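Local coordinates for periplasmic binding protein (Mycobacterium smegmatis, PDB 4MDY), which probably binds an iron-bearing solute, such as a ferric siderophore, outside the membrane and hands it to an ABC transporter for uptake, at residues V101-G106 against A138-Q143; A36-Q41 against A129-W134; D218-V223 against A250-T255. All blocks are in the same frame, centred on the assembly; numbering follows the deposited sequence.

Contact 1 of 3, residues V101-G106 against A138-Q143; sequences VATNAG and ATIIGQ
No ring or other flat group takes part where Val101 and Thr103 meet Ile140 and Ile141; the Asn104 amide turns to other partners, taking the N-H of Phe131 on OD1 and giving ND2 to Thr39 OG1. What meets is a set of branched aliphatic groups, a worked example of helix-on-sheet packing. Val101 sends CG1 anti to its own backbone N (chi1 -178°), and this one methyl touches two successive carbons of the isoleucine: Val101 CG1 lies 3.7 Å from Ile141 CD1 and equally 3.7 Å from Ile141 CG1. The two side chains cross at about a right angle. Thr103 and Ile140 instead run past each other in opposite directions, methyl against methyl, with Thr103 CG2 4.0 Å from Ile140 CG2. The threonine hydroxyl also lies near the helix, Thr103 OG1 being 4.2 Å from Ile141 CD1. Helix 134-144 thus covers strand 99-102 and the loop that follows it in the N-terminal lobe, while Ile141 also reaches helix 40-46. Between residues 101-106 and 138-143 every touching residue is buried and no hydrogen bond crosses, implying dispersion and exclusion of water, with a weak Thr103 OG1-Gln137 OE1 bond as a polar supplement at the margin, on the same helix.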
loop_
_atom_site.group_PDB
_atom_site.type_symbol
_atom_site.label_atom_id
_atom_site.label_comp_id
_atom_site.label_asym_id
_atom_site.label_seq_id
_atom_site.Cartn_x
_atom_site.Cartn_y
_atom_site.Cartn_z
ATOM N N VAL A 101 9.037 7.296 -12.121
ATOM C CA VAL A 101 8.789 7.213 -10.699
ATOM C C VAL A 101 9.072 5.796 -10.222
ATOM O O VAL A 101 8.401 4.835 -10.642
ATOM C CB VAL A 101 7.349 7.628 -10.359
ATOM C CG1 VAL A 101 7.130 7.579 -8.860
ATOM C CG2 VAL A 101 7.064 9.027 -10.882
ATOM N N ALA A 102 10.076 5.674 -9.349
ATOM C CA ALA A 102 10.516 4.380 -8.853
ATOM C C ALA A 102 10.861 4.434 -7.368
ATOM O O ALA A 102 11.996 4.178 -6.960
ATOM C CB ALA A 102 11.696 3.869 -9.671
ATOM N N THR A 103 9.858 4.752 -6.557
ATOM C CA THR A 103 10.039 4.847 -5.115
ATOM C C THR A 103 9.775 3.508 -4.427
ATOM O O THR A 103 10.252 3.281 -3.321
ATOM C CB THR A 103 9.107 5.920 -4.510
ATOM O OG1 THR A 103 7.742 5.573 -4.765
ATOM C CG2 THR A 103 9.390 7.275 -5.109
ATOM N N ASN A 104 9.045 2.617 -5.104
ATOM C CA ASN A 104 8.628 1.334 -4.545
ATOM C C ASN A 104 8.898 0.218 -5.556
ATOM O O ASN A 104 8.001 -0.546 -5.917
ATOM C CB ASN A 104 7.137 1.401 -4.196
ATOM C CG ASN A 104 6.662 0.227 -3.354
ATOM O OD1 ASN A 104 7.453 -0.553 -2.826
ATOM N ND2 ASN A 104 5.355 0.113 -3.207
ATOM N N ALA A 105 10.150 0.152 -5.998
ATOM C CA ALA A 105 10.561 -0.678 -7.129
ATOM C C ALA A 105 11.830 -1.516 -6.870
ATOM O O ALA A 105 12.306 -2.210 -7.774
ATOM C CB ALA A 105 10.770 0.220 -8.341
ATOM N N GLY A 106 12.370 -1.461 -5.652
ATOM C CA GLY A 106 13.616 -2.155 -5.326
ATOM C C GLY A 106 14.837 -1.529 -5.979
ATOM O O GLY A 106 15.840 -2.197 -6.220
ATOM N N ALA A 138 4.238 9.618 -1.293
ATOM C CA ALA A 138 3.267 10.559 -1.837
ATOM C C ALA A 138 3.879 11.947 -1.945
ATOM O O ALA A 138 3.750 12.610 -2.966
ATOM C CB ALA A 138 2.022 10.605 -0.964
ATOM N N THR A 139 4.564 12.377 -0.890
ATOM C CA THR A 139 5.144 13.713 -0.875
ATOM C C THR A 139 6.162 13.956 -1.998
ATOM O O THR A 139 6.079 14.966 -2.689
ATOM C CB THR A 139 5.768 14.038 0.494
ATOM O OG1 THR A 139 4.745 13.947 1.496
ATOM C CG2 THR A 139 6.335 15.449 0.505
ATOM N N ILE A 140 7.115 13.049 -2.184
ATOM C CA ILE A 140 8.122 13.260 -3.222
ATOM C C ILE A 140 7.491 13.214 -4.621
ATOM O O ILE A 140 7.881 13.981 -5.483
ATOM C CB ILE A 140 9.316 12.293 -3.107
ATOM C CG1 ILE A 140 10.498 12.808 -3.931
ATOM C CG2 ILE A 140 8.939 10.882 -3.536
ATOM C CD1 ILE A 140 11.777 12.029 -3.713
ATOM N N ILE A 141 6.505 12.341 -4.829
ATOM C CA ILE A 141 5.828 12.246 -6.139
ATOM C C ILE A 141 5.034 13.520 -6.449
ATOM O O ILE A 141 5.083 14.035 -7.570
ATOM C CB ILE A 141 4.918 11.002 -6.224
ATOM C CG1 ILE A 141 5.773 9.737 -6.195
ATOM C CG2 ILE A 141 4.063 11.035 -7.493
ATOM C CD1 ILE A 141 4.982 8.458 -6.000
ATOM N N GLY A 142 4.309 14.018 -5.448
ATOM C CA GLY A 142 3.607 15.290 -5.542
ATOM C C GLY A 142 4.530 16.432 -5.919
ATOM O O GLY A 142 4.185 17.261 -6.762
ATOM N N GLN A 143 5.712 16.465 -5.306
ATOM C CA GLN A 143 6.726 17.471 -5.638
ATOM C C GLN A 143 7.176 17.361 -7.092
ATOM O O GLN A 143 7.176 18.347 -7.831
ATOM C CB GLN A 143 7.926 17.349 -4.700
ATOM C CG GLN A 143 7.632 17.878 -3.311
ATOM C CD GLN A 143 8.703 17.536 -2.292
ATOM O OE1 GLN A 143 9.867 17.335 -2.628
ATOM N NE2 GLN A 143 8.310 17.476 -1.036
#

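Contact 2 of 3, residues A36-Q41 against A129-W134; sequences AGLTEQ and AFFEPW
Leu38 meets Phe130 and Phe131 through a single methyl, and following its side chain outward shows how one terminal methyl can serve two rings. CB leaves toward the 129-134 loop but has no close partner there. CG, standing anti to the carbonyl carbon, carries the branch toward the rings. From it CD1 continues the extended chain, trans to CA (chi2 177°), and does the touching: Leu38 CD1 is 3.8 Å from Phe130 CE1, with Phe130 CD1 only slightly farther from the same methyl, and Leu38 CD1 lies 3.9 Å from Phe131 CZ. The other methyl, CD2, meets neither ring. Both approaches are oblique; the two ring planes are inclined at about 36°, and the methyl lies against both. Behind Leu38 the chain is held by Glu40, whose OE1 accepts Thr39 N at 3.2 Å with an N-H...O angle of 150°, while its OE2 accepts the backbone N of Asn104. The Phe131 carbonyl takes a hydrogen bond from Trp196 NE1, and its ring also meets Trp57. Trp196 and Arg197, which touches the Phe131 side chain, come from beyond helix 148-168 and so from the other lobe, which puts the contact at the interlobe cleft, probably where the solute is held; a PEG, probably from the crystallisation liquor, lies about 6 Å from the Phe131 side chain. In the fold, Leu38 sits in the turn between strand 33-35 and helix 40-46, and the phenylalanines in the loop running from strand 121-123 to helix 134-144.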
loop_
_atom_site.group_PDB
_atom_site.type_symbol
_atom_site.label_atom_id
_atom_site.label_comp_id
_atom_site.label_asym_id
_atom_site.label_seq_id
_atom_site.Cartn_x
_atom_site.Cartn_y
_atom_site.Cartn_z
ATOM N N ALA A 36 7.175 2.906 -12.252
ATOM C CA ALA A 36 8.049 1.742 -12.311
ATOM C C ALA A 36 8.003 0.853 -11.051
ATOM O O ALA A 36 8.584 -0.242 -11.037
ATOM C CB ALA A 36 9.480 2.185 -12.606
ATOM N N GLY A 37 7.300 1.302 -10.012
ATOM C CA GLY A 37 7.144 0.512 -8.792
ATOM C C GLY A 37 5.745 -0.047 -8.596
ATOM O O GLY A 37 4.884 0.077 -9.456
ATOM N N LEU A 38 5.516 -0.627 -7.428
ATOM C CA LEU A 38 4.335 -1.435 -7.176
ATOM C C LEU A 38 3.063 -0.670 -6.832
ATOM O O LEU A 38 1.973 -1.221 -6.984
ATOM C CB LEU A 38 4.644 -2.453 -6.066
ATOM C CG LEU A 38 5.786 -3.423 -6.399
ATOM C CD1 LEU A 38 6.090 -4.341 -5.227
ATOM C CD2 LEU A 38 5.452 -4.244 -7.645
ATOM N N THR A 39 3.177 0.581 -6.376
ATOM C CA THR A 39 1.997 1.318 -5.884
ATOM C C THR A 39 1.899 2.791 -6.323
ATOM O O THR A 39 0.891 3.446 -6.046
ATOM C CB THR A 39 1.948 1.290 -4.338
ATOM O OG1 THR A 39 3.167 1.831 -3.818
ATOM C CG2 THR A 39 1.755 -0.127 -3.805
ATOM N N GLU A 40 2.915 3.306 -7.014
ATOM C CA GLU A 40 3.018 4.738 -7.318
ATOM C C GLU A 40 1.902 5.270 -8.212
ATOM O O GLU A 40 1.625 6.480 -8.208
ATOM C CB GLU A 40 4.375 5.068 -7.952
ATOM C CG GLU A 40 5.563 4.865 -7.025
ATOM C CD GLU A 40 6.246 3.531 -7.217
ATOM O OE1 GLU A 40 5.533 2.513 -7.226
ATOM O OE2 GLU A 40 7.493 3.502 -7.351
ATOM N N GLN A 41 1.270 4.386 -8.987
ATOM C CA GLN A 41 0.193 4.813 -9.864
ATOM C C GLN A 41 -0.935 5.481 -9.089
ATOM O O GLN A 41 -1.576 6.372 -9.615
ATOM C CB GLN A 41 -0.340 3.665 -10.742
ATOM C CG GLN A 41 -1.146 2.581 -10.040
ATOM C CD GLN A 41 -0.300 1.420 -9.560
ATOM O OE1 GLN A 41 0.879 1.582 -9.218
ATOM N NE2 GLN A 41 -0.898 0.239 -9.520
ATOM N N ALA A 129 13.904 0.312 -0.026
ATOM C CA ALA A 129 13.798 0.323 -1.486
ATOM C C ALA A 129 12.430 -0.163 -1.945
ATOM O O ALA A 129 12.018 0.110 -3.069
ATOM C CB ALA A 129 14.903 -0.528 -2.090
ATOM N N PHE A 130 11.757 -0.897 -1.060
ATOM C CA PHE A 130 10.355 -1.264 -1.203
ATOM C C PHE A 130 9.582 -0.789 0.027
ATOM O O PHE A 130 10.086 -0.846 1.148
ATOM C CB PHE A 130 10.194 -2.780 -1.298
ATOM C CG PHE A 130 10.442 -3.351 -2.671
ATOM C CD1 PHE A 130 9.558 -3.104 -3.710
ATOM C CD2 PHE A 130 11.532 -4.181 -2.905
ATOM C CE1 PHE A 130 9.766 -3.643 -4.960
ATOM C CE2 PHE A 130 11.750 -4.727 -4.160
ATOM C CZ PHE A 130 10.863 -4.461 -5.187
ATOM N N PHE A 131 8.352 -0.350 -0.195
ATOM C CA PHE A 131 7.397 -0.071 0.877
ATOM C C PHE A 131 7.909 0.906 1.937
ATOM O O PHE A 131 7.737 0.680 3.128
ATOM C CB PHE A 131 6.918 -1.383 1.509
ATOM C CG PHE A 131 6.354 -2.351 0.506
ATOM C CD1 PHE A 131 5.276 -1.991 -0.288
ATOM C CD2 PHE A 131 6.909 -3.612 0.340
ATOM C CE1 PHE A 131 4.756 -2.868 -1.225
ATOM C CE2 PHE A 131 6.393 -4.493 -0.597
ATOM C CZ PHE A 131 5.317 -4.120 -1.378
ATOM N N GLU A 132 8.530 1.993 1.489
ATOM C CA GLU A 132 8.814 3.132 2.368
ATOM C C GLU A 132 7.488 3.755 2.817
ATOM O O GLU A 132 6.456 3.554 2.165
ATOM C CB GLU A 132 9.677 4.175 1.650
ATOM C CG GLU A 132 8.957 4.964 0.561
ATOM C CD GLU A 132 9.793 6.071 -0.051
ATOM O OE1 GLU A 132 10.912 6.353 0.429
ATOM O OE2 GLU A 132 9.309 6.674 -1.023
ATOM N N PRO A 133 7.499 4.513 3.930
ATOM C CA PRO A 133 6.259 5.130 4.408
ATOM C C PRO A 133 5.433 5.793 3.291
ATOM O O PRO A 133 5.966 6.569 2.498
ATOM C CB PRO A 133 6.760 6.166 5.426
ATOM C CG PRO A 133 7.991 5.544 5.980
ATOM C CD PRO A 133 8.628 4.788 4.837
ATOM N N TRP A 134 4.143 5.466 3.225
ATOM C CA TRP A 134 3.275 5.969 2.149
ATOM C C TRP A 134 3.305 7.488 2.027
ATOM O O TRP A 134 3.265 8.022 0.933
ATOM C CB TRP A 134 1.827 5.451 2.286
ATOM C CG TRP A 134 0.971 6.127 3.308
ATOM C CD1 TRP A 134 0.920 5.854 4.647
ATOM C CD2 TRP A 134 0.039 7.187 3.081
ATOM N NE1 TRP A 134 0.014 6.681 5.267
ATOM C CE2 TRP A 134 -0.542 7.510 4.333
ATOM C CE3 TRP A 134 -0.362 7.901 1.947
ATOM C CZ2 TRP A 134 -1.502 8.516 4.479
ATOM C CZ3 TRP A 134 -1.322 8.893 2.089
ATOM C CH2 TRP A 134 -1.881 9.192 3.353
#

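Contact 3 of 3, residues D218-V223 against A250-T255; sequences DEIASV and AQLAAT
Ile220 and Leu252 pack at about a right angle in the C-terminal alpha/beta lobe of the bilobal periplasmic-binding-protein fold, each at the start of a short helix that precedes a strand of its parallel sheet: helix 220-224 before strand 229-233, helix 253-256 before strand 260-262. At this crossing one branch of each side chain makes the contact. On the isoleucine it is the gamma methyl, set anti to the backbone N while CG1 takes the place beside that N (chi1 -70°); on the leucine it is CD2. Ile220 CG2 and Leu252 CD2 stand 4.0 Å apart. The same leucine methyl also rests on the neighbouring main chain, with Leu252 CD2 4.1 Å from Ala221 CA, so one methyl bridges two successive residues in the first turn of helix 220-224. Backbones come closest at this point, Ala221 CA to Leu252 CA measuring 6.3 Å. No hydrogen bond spans the segments, and the contact is small: Ile220 and Leu252 are buried, whereas Ala221 lies at the surface. Two helix beginnings of the lobe are thereby packed together by apolar groups, with a polar tie close by. Leu252 is the N-cap residue of helix 253-256, and the next amide, Ala253 N, donates a hydrogen bond to Asp225 OD1, just beyond the end of helix 220-224.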
loop_
_atom_site.group_PDB
_atom_site.type_symbol
_atom_site.label_atom_id
_atom_site.label_comp_id
_atom_site.label_asym_id
_atom_site.label_seq_id
_atom_site.Cartn_x
_atom_site.Cartn_y
_atom_site.Cartn_z
ATOM N N ASP A 218 3.855 -23.413 16.162
ATOM C CA ASP A 218 3.749 -23.751 17.578
ATOM C C ASP A 218 3.427 -22.540 18.492
ATOM O O ASP A 218 3.109 -22.729 19.668
ATOM C CB ASP A 218 5.003 -24.500 18.053
ATOM C CG ASP A 218 6.244 -23.641 18.048
ATOM O OD1 ASP A 218 6.400 -22.808 17.137
ATOM O OD2 ASP A 218 7.076 -23.814 18.955
ATOM N N GLU A 219 3.483 -21.318 17.955
ATOM C CA GLU A 219 3.200 -20.101 18.742
ATOM C C GLU A 219 1.894 -19.388 18.371
ATOM O O GLU A 219 1.576 -18.345 18.923
ATOM C CB GLU A 219 4.369 -19.115 18.618
ATOM C CG GLU A 219 5.628 -19.571 19.341
ATOM C CD GLU A 219 6.802 -18.627 19.130
ATOM O OE1 GLU A 219 6.586 -17.397 19.066
ATOM O OE2 GLU A 219 7.949 -19.115 19.029
ATOM N N ILE A 220 1.130 -19.947 17.445
ATOM C CA ILE A 220 -0.060 -19.268 16.938
ATOM C C ILE A 220 -1.073 -18.932 18.034
ATOM O O ILE A 220 -1.517 -17.787 18.135
ATOM C CB ILE A 220 -0.743 -20.095 15.835
ATOM C CG1 ILE A 220 0.122 -20.088 14.581
ATOM C CG2 ILE A 220 -2.117 -19.538 15.507
ATOM C CD1 ILE A 220 -0.303 -21.112 13.552
ATOM N N ALA A 221 -1.439 -19.926 18.835
ATOM C CA ALA A 221 -2.388 -19.722 19.931
ATOM C C ALA A 221 -1.844 -18.703 20.932
ATOM O O ALA A 221 -2.538 -17.762 21.305
ATOM C CB ALA A 221 -2.702 -21.037 20.628
ATOM N N SER A 222 -0.589 -18.887 21.318
ATOM C CA SER A 222 0.084 -18.019 22.279
ATOM C C SER A 222 0.004 -16.531 21.877
ATOM O O SER A 222 -0.233 -15.670 22.715
ATOM C CB SER A 222 1.545 -18.476 22.422
ATOM O OG SER A 222 2.333 -17.529 23.106
ATOM N N VAL A 223 0.185 -16.239 20.592
ATOM C CA VAL A 223 0.196 -14.856 20.118
ATOM C C VAL A 223 -1.185 -14.317 19.755
ATOM O O VAL A 223 -1.550 -13.200 20.165
ATOM C CB VAL A 223 1.128 -14.698 18.907
ATOM C CG1 VAL A 223 1.137 -13.250 18.425
ATOM C CG2 VAL A 223 2.532 -15.149 19.271
ATOM N N ALA A 250 -8.878 -23.023 13.758
ATOM C CA ALA A 250 -10.228 -23.409 14.197
ATOM C C ALA A 250 -10.457 -23.271 15.712
ATOM O O ALA A 250 -11.584 -23.017 16.145
ATOM C CB ALA A 250 -10.537 -24.829 13.743
ATOM N N GLN A 251 -9.398 -23.431 16.509
ATOM C CA GLN A 251 -9.511 -23.369 17.968
ATOM C C GLN A 251 -9.069 -22.043 18.576
ATOM O O GLN A 251 -9.045 -21.899 19.795
ATOM C CB GLN A 251 -8.725 -24.509 18.600
ATOM C CG GLN A 251 -9.341 -25.858 18.311
ATOM C CD GLN A 251 -8.760 -26.955 19.173
ATOM O OE1 GLN A 251 -7.538 -27.098 19.276
ATOM N NE2 GLN A 251 -9.637 -27.742 19.800
ATOM N N LEU A 252 -8.728 -21.076 17.741
ATOM C CA LEU A 252 -8.430 -19.747 18.241
ATOM C C LEU A 252 -9.650 -19.176 18.952
ATOM O O LEU A 252 -10.780 -19.417 18.542
ATOM C CB LEU A 252 -8.022 -18.823 17.096
ATOM C CG LEU A 252 -6.659 -19.127 16.467
ATOM C CD1 LEU A 252 -6.461 -18.272 15.225
ATOM C CD2 LEU A 252 -5.534 -18.892 17.470
ATOM N N ALA A 253 -9.414 -18.418 20.018
ATOM C CA ALA A 253 -10.484 -17.694 20.694
ATOM C C ALA A 253 -11.230 -16.796 19.699
ATOM O O ALA A 253 -12.450 -16.694 19.749
ATOM C CB ALA A 253 -9.923 -16.870 21.842
ATOM N N ALA A 254 -10.495 -16.174 18.778
ATOM C CA ALA A 254 -11.101 -15.336 17.752
ATOM C C ALA A 254 -12.074 -16.117 16.873
ATOM O O ALA A 254 -13.115 -15.585 16.483
ATOM C CB ALA A 254 -10.030 -14.691 16.890
ATOM N N THR A 255 -11.741 -17.365 16.555
ATOM C CA THR A 255 -12.631 -18.190 15.736
ATOM C C THR A 255 -13.869 -18.581 16.543
ATOM O O THR A 255 -14.978 -18.496 16.044
ATOM C CB THR A 255 -11.906 -19.422 15.164
ATOM O OG1 THR A 255 -10.753 -18.989 14.426
ATOM C CG2 THR A 255 -12.818 -20.222 14.231
#

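From the N terminus, the chain first lays down 36-41 after strand 33-35, then 101-106 on strand 99-102 and the loop after it. Contact 2 closes when 129-134 returns to 36-41, and contact 1 closes shortly afterwards with 138-143, so the two loops cross, their segments alternating. Their centres are about 7 Å apart, and together they tie the chain following two neighbouring parallel strands to the 129-134 loop and helix 134-144 of the N-terminal lobe. The long helix 148-168 then carries the chain to the other lobe, where contact 3 closes a separate, later loop that contains strand 229-233 and helix 237-244. Its centre lies about 39 Å from that of contact 1, and the two do not touch.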